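Local coordinates for protein cryptic loci regulator 2 (Schizosaccharomyces pombe 972h-, PDB 5IKJ) that promotes transcriptional silencing upstream of histone deacetylases and is required for nucleosome positioning at heterochromatic loci and for silencing by the SHREC repressor complex, at residues Arg462-Thr472 with Gly493-Val501; Leu389-Ile397 with Thr409-Ile417. All coordinates share one frame; numbering follows the deposited sequence.

In the fold
Along the chain, contact 2 comes first: residues 389-397 pair with 409-417, closing a loop whose 11 linking residues contain no regular helix or strand. Contact 1 opens after that loop has closed, bringing residues 462-472 against 493-501 across 20 residues that hold most of strand 472-476 and all of 482-487. The two loops are in series, neither nesting nor crossing. They meet, centres about 14 Å apart, because strand 491-494 returns antiparallel beside strand 394-397. Among the bonds joining them are a salt bridge, Arg462 NH1 to Asp393 OD1 at 2.6 Å, tying helix 461-469 to the turn before strand 394-397, and a probable hydrogen bond, Val396 N to Gly493 O at 2.8 Å, joining the strands.

Contact 1 (Arg462-Thr472 with Gly493-Val501); sequences RLQMVSKLSNT and GRWYEPWFV
Arg462 grips Glu497 side-on, with two nitrogens on one oxygen: NE reaches OE2 at 2.9 Å (N-H...O 157°), and NH2 reaches the same OE2 at 3.2 Å, less straight (138°). Both come from the same face of the carboxylate, while OE2 lies close to the guanidinium plane. Trp495 places CE3 over one guanidinium face, 4.0 Å from Arg462 NH2. NH1 forms a salt bridge with Asp393 OD1. An extended chain, with CG anti to the backbone N (chi1 179°), carries the group from helix to loop. A leucine here could make no such bonds and would probably leave Glu497 OE2 without its cationic mate and Asp393 with Arg243 alone of its two arginines.

Arg462 NH2 donates to a water that also accepts from Arg494 NE; Arg494 has its own acidic partner, Glu246. Val466 splits its methyls: CG1 meets Pro498 CD at 3.6 Å and CG2 meets Glu497 CG at 3.6 Å. Trp499 CH2 meets Val466 CG2 at 4.0 Å and CZ3 meets Leu469 CB, with Glu497 CB backing one ring face. The arrangement is buried packing of helix 461-469 on the segment following strand 491-494, in the Clr2 family region assigned to the SH3 clan.

Contact 2 (Leu389-Ile397 with Thr409-Ile417); sequences LWINDLCVI and TSFMYISDI
Tyr413 crosses Leu394 and ends on Asn392. Its CB lies 3.9 Å from Leu394 CD2, and CG anti to the backbone N (chi1 176°) sends the ring along the partner segment. CD1 meets the same methyl, with Leu394 CD2 at 3.7 Å, while Asp393 O sits at the ring edge, in its plane. CE1 comes next to Asn392 OD1, and the hydroxyl donates to that oxygen, OH to OD1 being 2.6 Å. The amide and ring planes stand 50° apart. Asn392 is at the third position of a type II turn from Trp390 to Asp393, where its positive phi is expected.

Backbone bonds set the register. Leu394 and Tyr413 form a non-hydrogen-bonded antiparallel pair; Cys395 and Met412 form the hydrogen-bonded one, with Met412 N to Cys395 O at 2.7 Å. Just ahead of strand 394-397, Asp393 O accepts from Ile414 N at 2.8 Å, nearly straight at 172°, and Asn392 N closes on Ile414 O. On the face opposite Tyr413, Cys395 SG packs on Ile414 CD1 at 3.6 Å.

Strand 394-397 lies between 411-419 and 491-494, while 425-436 flanks the other side of 411-419, with a classic beta bulge at Ser410 and Phe411. Helix 214-237 runs beside the turn, where Thr235 bonds Asn392 ND2 and Asp234 holds Trp390 NE1. Asn392 ND2 also bonds an acidic side chain of another protein chain, which packs on Trp390 and Ile391.

Contact 1 (Arg462-Thr472 with Gly493-Val501)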
loop_
_atom_site.group_PDB
_atom_site.type_symbol
_atom_site.label_atom_id
_atom_site.label_comp_id
_atom_site.label_asym_id
_atom_site.label_seq_id
_atom_site.Cartn_x
_atom_site.Cartn_y
_atom_site.Cartn_z
ATOM N N ARG A 462 -8.282 11.745 5.789
ATOM C CA ARG A 462 -9.582 11.107 5.612
ATOM C C ARG A 462 -10.666 11.840 6.395
ATOM O O ARG A 462 -11.743 12.128 5.863
ATOM C CB ARG A 462 -9.492 9.641 6.041
ATOM C CG ARG A 462 -10.785 8.848 5.940
ATOM C CD ARG A 462 -10.546 7.419 6.403
ATOM N NE ARG A 462 -11.684 6.535 6.171
ATOM C CZ ARG A 462 -11.700 5.245 6.496
ATOM N NH1 ARG A 462 -10.640 4.688 7.070
ATOM N NH2 ARG A 462 -12.773 4.508 6.251
ATOM N N LEU A 463 -10.398 12.152 7.665
ATOM C CA LEU A 463 -11.395 12.828 8.488
ATOM C C LEU A 463 -11.514 14.308 8.143
ATOM O O LEU A 463 -12.606 14.878 8.255
ATOM C CB LEU A 463 -11.061 12.655 9.970
ATOM C CG LEU A 463 -11.232 11.245 10.543
ATOM C CD1 LEU A 463 -10.858 11.219 12.017
ATOM C CD2 LEU A 463 -12.654 10.728 10.354
ATOM N N GLN A 464 -10.417 14.947 7.731
ATOM C CA GLN A 464 -10.509 16.320 7.244
ATOM C C GLN A 464 -11.499 16.424 6.093
ATOM O O GLN A 464 -12.270 17.386 6.010
ATOM C CB GLN A 464 -9.134 16.819 6.797
ATOM C CG GLN A 464 -8.123 17.011 7.916
ATOM C CD GLN A 464 -6.759 17.424 7.392
ATOM O OE1 GLN A 464 -6.542 17.492 6.182
ATOM N NE2 GLN A 464 -5.832 17.700 8.303
ATOM N N MET A 465 -11.492 15.437 5.194
ATOM C CA MET A 465 -12.387 15.473 4.043
ATOM C C MET A 465 -13.824 15.177 4.452
ATOM O O MET A 465 -14.759 15.818 3.959
ATOM C CB MET A 465 -11.907 14.480 2.984
ATOM C CG MET A 465 -10.599 14.878 2.313
ATOM S SD MET A 465 -10.731 16.376 1.312
ATOM C CE MET A 465 -11.947 15.881 0.091
ATOM N N VAL A 466 -14.024 14.209 5.350
ATOM C CA VAL A 466 -15.365 13.941 5.861
ATOM C C VAL A 466 -15.948 15.193 6.499
ATOM O O VAL A 466 -17.157 15.438 6.419
ATOM C CB VAL A 466 -15.337 12.762 6.856
ATOM C CG1 VAL A 466 -16.692 12.587 7.537
ATOM C CG2 VAL A 466 -14.940 11.478 6.144
ATOM N N SER A 467 -15.106 16.006 7.141
ATOM C CA SER A 467 -15.591 17.226 7.773
ATOM C C SER A 467 -16.012 18.257 6.733
ATOM O O SER A 467 -17.051 18.910 6.882
ATOM C CB SER A 467 -14.514 17.800 8.695
ATOM O OG SER A 467 -14.282 16.945 9.802
ATOM N N LYS A 468 -15.219 18.414 5.670
ATOM C CA LYS A 468 -15.567 19.364 4.618
ATOM C C LYS A 468 -16.835 18.949 3.881
ATOM O O LYS A 468 -17.593 19.809 3.422
ATOM C CB LYS A 468 -14.411 19.493 3.626
ATOM C CG LYS A 468 -13.118 20.023 4.228
ATOM C CD LYS A 468 -11.920 19.737 3.330
ATOM C CE LYS A 468 -12.071 20.368 1.952
ATOM N NZ LYS A 468 -10.907 20.069 1.073
ATOM N N LEU A 469 -17.082 17.646 3.761
ATOM C CA LEU A 469 -18.167 17.130 2.936
ATOM C C LEU A 469 -19.399 16.728 3.736
ATOM O O LEU A 469 -20.351 16.202 3.152
ATOM C CB LEU A 469 -17.674 15.927 2.123
ATOM C CG LEU A 469 -16.434 16.161 1.257
ATOM C CD1 LEU A 469 -16.065 14.881 0.524
ATOM C CD2 LEU A 469 -16.660 17.301 0.275
ATOM N N SER A 470 -19.410 16.957 5.046
ATOM C CA SER A 470 -20.573 16.633 5.858
ATOM C C SER A 470 -20.613 17.567 7.057
ATOM O O SER A 470 -19.664 18.308 7.329
ATOM C CB SER A 470 -20.550 15.171 6.317
ATOM O OG SER A 470 -19.497 14.941 7.238
ATOM N N ASN A 471 -21.733 17.529 7.772
ATOM C CA ASN A 471 -21.873 18.266 9.026
ATOM C C ASN A 471 -21.504 17.381 10.212
ATOM O O ASN A 471 -22.263 17.220 11.167
ATOM C CB ASN A 471 -23.292 18.806 9.158
ATOM C CG ASN A 471 -23.658 19.766 8.041
ATOM O OD1 ASN A 471 -24.703 19.627 7.405
ATOM N ND2 ASN A 471 -22.792 20.744 7.791
ATOM N N THR A 472 -20.311 16.795 10.139
ATOM C CA THR A 472 -19.824 15.850 11.135
ATOM C C THR A 472 -18.501 16.350 11.697
ATOM O O THR A 472 -17.617 16.772 10.943
ATOM C CB THR A 472 -19.662 14.454 10.524
ATOM O OG1 THR A 472 -20.938 13.981 10.074
ATOM C CG2 THR A 472 -19.096 13.473 11.543
ATOM N N GLY A 493 -15.709 -4.060 13.260
ATOM C CA GLY A 493 -15.716 -3.912 11.820
ATOM C C GLY A 493 -15.177 -2.553 11.422
ATOM O O GLY A 493 -14.654 -1.802 12.245
ATOM N N ARG A 494 -15.312 -2.263 10.133
ATOM C CA ARG A 494 -14.884 -0.977 9.609
ATOM C C ARG A 494 -15.815 0.139 10.068
ATOM O O ARG A 494 -17.013 -0.065 10.279
ATOM C CB ARG A 494 -14.857 -0.994 8.084
ATOM C CG ARG A 494 -13.764 -1.843 7.459
ATOM C CD ARG A 494 -13.837 -1.769 5.939
ATOM N NE ARG A 494 -13.873 -0.387 5.468
ATOM C CZ ARG A 494 -13.982 -0.026 4.194
ATOM N NH1 ARG A 494 -14.063 -0.943 3.241
ATOM N NH2 ARG A 494 -14.007 1.259 3.875
ATOM N N TRP A 495 -15.243 1.329 10.218
ATOM C CA TRP A 495 -16.016 2.559 10.287
ATOM C C TRP A 495 -16.160 3.114 8.876
ATOM O O TRP A 495 -15.176 3.200 8.135
ATOM C CB TRP A 495 -15.332 3.580 11.197
ATOM C CG TRP A 495 -15.987 4.932 11.225
ATOM C CD1 TRP A 495 -16.932 5.369 12.109
ATOM C CD2 TRP A 495 -15.734 6.028 10.336
ATOM N NE1 TRP A 495 -17.284 6.667 11.823
ATOM C CE2 TRP A 495 -16.564 7.094 10.739
ATOM C CE3 TRP A 495 -14.891 6.209 9.236
ATOM C CZ2 TRP A 495 -16.573 8.323 10.082
ATOM C CZ3 TRP A 495 -14.902 7.431 8.585
ATOM C CH2 TRP A 495 -15.736 8.472 9.009
ATOM N N TYR A 496 -17.383 3.473 8.505
ATOM C CA TYR A 496 -17.663 4.013 7.184
ATOM C C TYR A 496 -18.053 5.481 7.288
ATOM O O TYR A 496 -18.662 5.914 8.271
ATOM C CB TYR A 496 -18.780 3.226 6.488
ATOM C CG TYR A 496 -18.438 1.782 6.203
ATOM C CD1 TYR A 496 -17.649 1.436 5.115
ATOM C CD2 TYR A 496 -18.915 0.764 7.016
ATOM C CE1 TYR A 496 -17.340 0.116 4.849
ATOM C CE2 TYR A 496 -18.611 -0.557 6.758
ATOM C CZ TYR A 496 -17.823 -0.875 5.673
ATOM O OH TYR A 496 -17.515 -2.190 5.409
ATOM N N GLU A 497 -17.695 6.240 6.257
ATOM C CA GLU A 497 -18.036 7.650 6.217
ATOM C C GLU A 497 -19.552 7.803 6.360
ATOM O O GLU A 497 -20.311 6.912 5.967
ATOM C CB GLU A 497 -17.544 8.285 4.913
ATOM C CG GLU A 497 -16.020 8.375 4.788
ATOM C CD GLU A 497 -15.366 7.030 4.535
ATOM O OE1 GLU A 497 -16.096 6.048 4.282
ATOM O OE2 GLU A 497 -14.121 6.952 4.588
ATOM N N PRO A 498 -20.020 8.915 6.933
ATOM C CA PRO A 498 -21.447 8.997 7.291
ATOM C C PRO A 498 -22.386 8.887 6.102
ATOM O O PRO A 498 -23.525 8.431 6.269
ATOM C CB PRO A 498 -21.557 10.362 7.984
ATOM C CG PRO A 498 -20.402 11.151 7.472
ATOM C CD PRO A 498 -19.302 10.169 7.211
ATOM N N TRP A 499 -21.949 9.283 4.907
ATOM C CA TRP A 499 -22.774 9.143 3.712
ATOM C C TRP A 499 -22.680 7.756 3.092
ATOM O O TRP A 499 -23.464 7.444 2.189
ATOM C CB TRP A 499 -22.368 10.182 2.664
ATOM C CG TRP A 499 -20.958 10.010 2.169
ATOM C CD1 TRP A 499 -20.515 9.103 1.247
ATOM C CD2 TRP A 499 -19.809 10.764 2.572
ATOM N NE1 TRP A 499 -19.164 9.246 1.053
ATOM C CE2 TRP A 499 -18.706 10.260 1.854
ATOM C CE3 TRP A 499 -19.606 11.817 3.468
ATOM C CZ2 TRP A 499 -17.419 10.773 2.004
ATOM C CZ3 TRP A 499 -18.328 12.326 3.617
ATOM C CH2 TRP A 499 -17.251 11.803 2.889
ATOM N N PHE A 500 -21.750 6.922 3.561
ATOM C CA PHE A 500 -21.431 5.681 2.864
ATOM C C PHE A 500 -22.592 4.695 2.882
ATOM O O PHE A 500 -22.737 3.901 1.945
ATOM C CB PHE A 500 -20.189 5.048 3.492
ATOM C CG PHE A 500 -19.570 3.963 2.660
ATOM C CD1 PHE A 500 -18.706 4.274 1.624
ATOM C CD2 PHE A 500 -19.844 2.632 2.919
ATOM C CE1 PHE A 500 -18.132 3.277 0.859
ATOM C CE2 PHE A 500 -19.271 1.631 2.158
ATOM C CZ PHE A 500 -18.413 1.955 1.129
ATOM N N VAL A 501 -23.423 4.719 3.923
ATOM C CA VAL A 501 -24.464 3.710 4.102
ATOM C C VAL A 501 -25.718 4.393 4.628
ATOM O O VAL A 501 -25.753 4.826 5.787
ATOM C CB VAL A 501 -24.034 2.589 5.059
ATOM C CG1 VAL A 501 -24.996 1.414 4.952
ATOM C CG2 VAL A 501 -22.609 2.149 4.776
HETATM O O HOH W 1 -12.696 1.895 7.151
#

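Contact 2 (Leu389-Ile397 with Thr409-Ile417)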
loop_
_atom_site.group_PDB
_atom_site.type_symbol
_atom_site.label_atom_id
_atom_site.label_comp_id
_atom_site.label_asym_id
_atom_site.label_seq_id
_atom_site.Cartn_x
_atom_site.Cartn_y
_atom_site.Cartn_z
ATOM N N LEU A 389 -9.113 -4.520 6.852
ATOM C CA LEU A 389 -8.696 -3.522 7.826
ATOM C C LEU A 389 -7.199 -3.282 7.717
ATOM O O LEU A 389 -6.426 -4.191 7.404
ATOM C CB LEU A 389 -9.053 -3.942 9.256
ATOM C CG LEU A 389 -10.523 -3.763 9.639
ATOM C CD1 LEU A 389 -10.816 -4.460 10.955
ATOM C CD2 LEU A 389 -10.885 -2.284 9.727
ATOM N N TRP A 390 -6.803 -2.041 7.983
ATOM C CA TRP A 390 -5.428 -1.605 7.805
ATOM C C TRP A 390 -4.939 -0.841 9.028
ATOM O O TRP A 390 -5.719 -0.404 9.879
ATOM C CB TRP A 390 -5.276 -0.679 6.592
ATOM C CG TRP A 390 -5.577 -1.274 5.241
ATOM C CD1 TRP A 390 -6.778 -1.254 4.581
ATOM C CD2 TRP A 390 -4.652 -1.935 4.364
ATOM N NE1 TRP A 390 -6.657 -1.871 3.360
ATOM C CE2 TRP A 390 -5.365 -2.299 3.202
ATOM C CE3 TRP A 390 -3.296 -2.259 4.451
ATOM C CZ2 TRP A 390 -4.765 -2.973 2.139
ATOM C CZ3 TRP A 390 -2.703 -2.931 3.393
ATOM C CH2 TRP A 390 -3.437 -3.279 2.253
ATOM N N ILE A 391 -3.618 -0.675 9.091
ATOM C CA ILE A 391 -3.040 0.384 9.904
ATOM C C ILE A 391 -3.377 1.725 9.261
ATOM O O ILE A 391 -3.470 1.844 8.031
ATOM C CB ILE A 391 -1.517 0.202 10.051
ATOM C CG1 ILE A 391 -0.833 0.224 8.679
ATOM C CG2 ILE A 391 -1.211 -1.099 10.789
ATOM C CD1 ILE A 391 0.686 0.196 8.735
ATOM N N ASN A 392 -3.575 2.745 10.095
ATOM C CA ASN A 392 -3.984 4.085 9.672
ATOM C C ASN A 392 -5.464 4.114 9.316
ATOM O O ASN A 392 -5.954 5.131 8.799
ATOM C CB ASN A 392 -3.163 4.588 8.479
ATOM C CG ASN A 392 -3.176 6.098 8.351
ATOM O OD1 ASN A 392 -3.038 6.817 9.340
ATOM N ND2 ASN A 392 -3.344 6.587 7.127
ATOM N N ASP A 393 -6.192 3.033 9.578
ATOM C CA ASP A 393 -7.596 2.902 9.226
ATOM C C ASP A 393 -8.473 3.283 10.418
ATOM O O ASP A 393 -7.990 3.533 11.525
ATOM C CB ASP A 393 -7.879 1.466 8.771
ATOM C CG ASP A 393 -9.234 1.308 8.114
ATOM O OD1 ASP A 393 -9.843 2.330 7.725
ATOM O OD2 ASP A 393 -9.690 0.155 7.984
ATOM N N LEU A 394 -9.783 3.337 10.175
ATOM C CA LEU A 394 -10.771 3.630 11.205
ATOM C C LEU A 394 -11.671 2.417 11.383
ATOM O O LEU A 394 -12.230 1.910 10.406
ATOM C CB LEU A 394 -11.604 4.861 10.832
ATOM C CG LEU A 394 -10.805 6.081 10.368
ATOM C CD1 LEU A 394 -11.732 7.171 9.858
ATOM C CD2 LEU A 394 -9.921 6.607 11.491
ATOM N N CYS A 395 -11.811 1.954 12.627
ATOM C CA CYS A 395 -12.585 0.756 12.914
ATOM C C CYS A 395 -13.454 0.974 14.144
ATOM O O CYS A 395 -13.128 1.773 15.027
ATOM C CB CYS A 395 -11.674 -0.460 13.137
ATOM S SG CYS A 395 -10.754 -0.422 14.699
ATOM N N VAL A 396 -14.566 0.247 14.188
ATOM C CA VAL A 396 -15.475 0.251 15.329
ATOM C C VAL A 396 -15.016 -0.812 16.315
ATOM O O VAL A 396 -14.587 -1.902 15.919
ATOM C CB VAL A 396 -16.925 0.000 14.869
ATOM C CG1 VAL A 396 -17.877 -0.033 16.058
ATOM C CG2 VAL A 396 -17.361 1.061 13.866
ATOM N N ILE A 397 -15.108 -0.502 17.610
ATOM C CA ILE A 397 -14.720 -1.430 18.662
ATOM C C ILE A 397 -15.829 -1.487 19.704
ATOM O O ILE A 397 -16.631 -0.562 19.847
ATOM C CB ILE A 397 -13.381 -1.044 19.332
ATOM C CG1 ILE A 397 -13.509 0.294 20.073
ATOM C CG2 ILE A 397 -12.269 -0.991 18.291
ATOM C CD1 ILE A 397 -12.277 0.686 20.858
ATOM N N THR A 409 -16.907 6.564 22.461
ATOM C CA THR A 409 -15.998 6.196 21.382
ATOM C C THR A 409 -16.792 5.739 20.165
ATOM O O THR A 409 -17.556 4.771 20.239
ATOM C CB THR A 409 -15.047 5.093 21.845
ATOM O OG1 THR A 409 -14.249 5.571 22.934
ATOM C CG2 THR A 409 -14.129 4.655 20.709
ATOM N N SER A 410 -16.605 6.433 19.044
ATOM C CA SER A 410 -17.226 6.042 17.785
ATOM C C SER A 410 -16.335 5.109 16.976
ATOM O O SER A 410 -16.832 4.168 16.348
ATOM C CB SER A 410 -17.560 7.284 16.956
ATOM O OG SER A 410 -18.401 8.168 17.677
ATOM N N PHE A 411 -15.024 5.348 16.982
ATOM C CA PHE A 411 -14.097 4.513 16.232
ATOM C C PHE A 411 -12.703 4.648 16.826
ATOM O O PHE A 411 -12.395 5.618 17.525
ATOM C CB PHE A 411 -14.078 4.889 14.746
ATOM C CG PHE A 411 -13.745 6.333 14.488
ATOM C CD1 PHE A 411 -12.433 6.778 14.540
ATOM C CD2 PHE A 411 -14.741 7.242 14.181
ATOM C CE1 PHE A 411 -12.126 8.104 14.299
ATOM C CE2 PHE A 411 -14.438 8.569 13.938
ATOM C CZ PHE A 411 -13.129 8.999 13.997
ATOM N N MET A 412 -11.867 3.656 16.535
ATOM C CA MET A 412 -10.438 3.722 16.811
ATOM C C MET A 412 -9.707 4.120 15.538
ATOM O O MET A 412 -9.970 3.565 14.465
ATOM C CB MET A 412 -9.900 2.383 17.321
ATOM C CG MET A 412 -8.366 2.284 17.315
ATOM S SD MET A 412 -7.725 0.673 17.798
ATOM C CE MET A 412 -8.034 0.690 19.562
ATOM N N TYR A 413 -8.792 5.077 15.660
ATOM C CA TYR A 413 -7.874 5.432 14.579
ATOM C C TYR A 413 -6.629 4.569 14.754
ATOM O O TYR A 413 -5.793 4.830 15.621
ATOM C CB TYR A 413 -7.564 6.924 14.621
ATOM C CG TYR A 413 -6.552 7.412 13.609
ATOM C CD1 TYR A 413 -6.305 6.714 12.433
ATOM C CD2 TYR A 413 -5.839 8.582 13.836
ATOM C CE1 TYR A 413 -5.376 7.171 11.513
ATOM C CE2 TYR A 413 -4.910 9.045 12.927
ATOM C CZ TYR A 413 -4.682 8.337 11.767
ATOM O OH TYR A 413 -3.754 8.804 10.861
ATOM N N ILE A 414 -6.509 3.534 13.922
ATOM C CA ILE A 414 -5.538 2.474 14.164
ATOM C C ILE A 414 -4.130 2.990 13.903
ATOM O O ILE A 414 -3.842 3.560 12.843
ATOM C CB ILE A 414 -5.854 1.250 13.291
ATOM C CG1 ILE A 414 -7.247 0.706 13.621
ATOM C CG2 ILE A 414 -4.805 0.158 13.492
ATOM C CD1 ILE A 414 -7.751 -0.331 12.636
ATOM N N SER A 415 -3.243 2.779 14.875
ATOM C CA SER A 415 -1.833 3.117 14.740
ATOM C C SER A 415 -0.962 1.917 14.413
ATOM O O SER A 415 0.038 2.065 13.702
ATOM C CB SER A 415 -1.317 3.755 16.036
ATOM O OG SER A 415 -1.899 5.028 16.249
ATOM N N ASP A 416 -1.319 0.737 14.910
ATOM C CA ASP A 416 -0.442 -0.420 14.833
ATOM C C ASP A 416 -1.283 -1.678 14.984
ATOM O O ASP A 416 -2.235 -1.702 15.769
ATOM C CB ASP A 416 0.635 -0.360 15.926
ATOM C CG ASP A 416 1.885 -1.134 15.561
ATOM O OD1 ASP A 416 1.791 -2.078 14.751
ATOM O OD2 ASP A 416 2.968 -0.795 16.087
ATOM N N ILE A 417 -0.929 -2.711 14.224
ATOM C CA ILE A 417 -1.556 -4.024 14.316
ATOM C C ILE A 417 -0.436 -5.041 14.470
ATOM O O ILE A 417 0.459 -5.113 13.620
ATOM C CB ILE A 417 -2.421 -4.344 13.083
ATOM C CG1 ILE A 417 -3.611 -3.382 13.013
ATOM C CG2 ILE A 417 -2.903 -5.795 13.121
ATOM C CD1 ILE A 417 -4.405 -3.476 11.726
#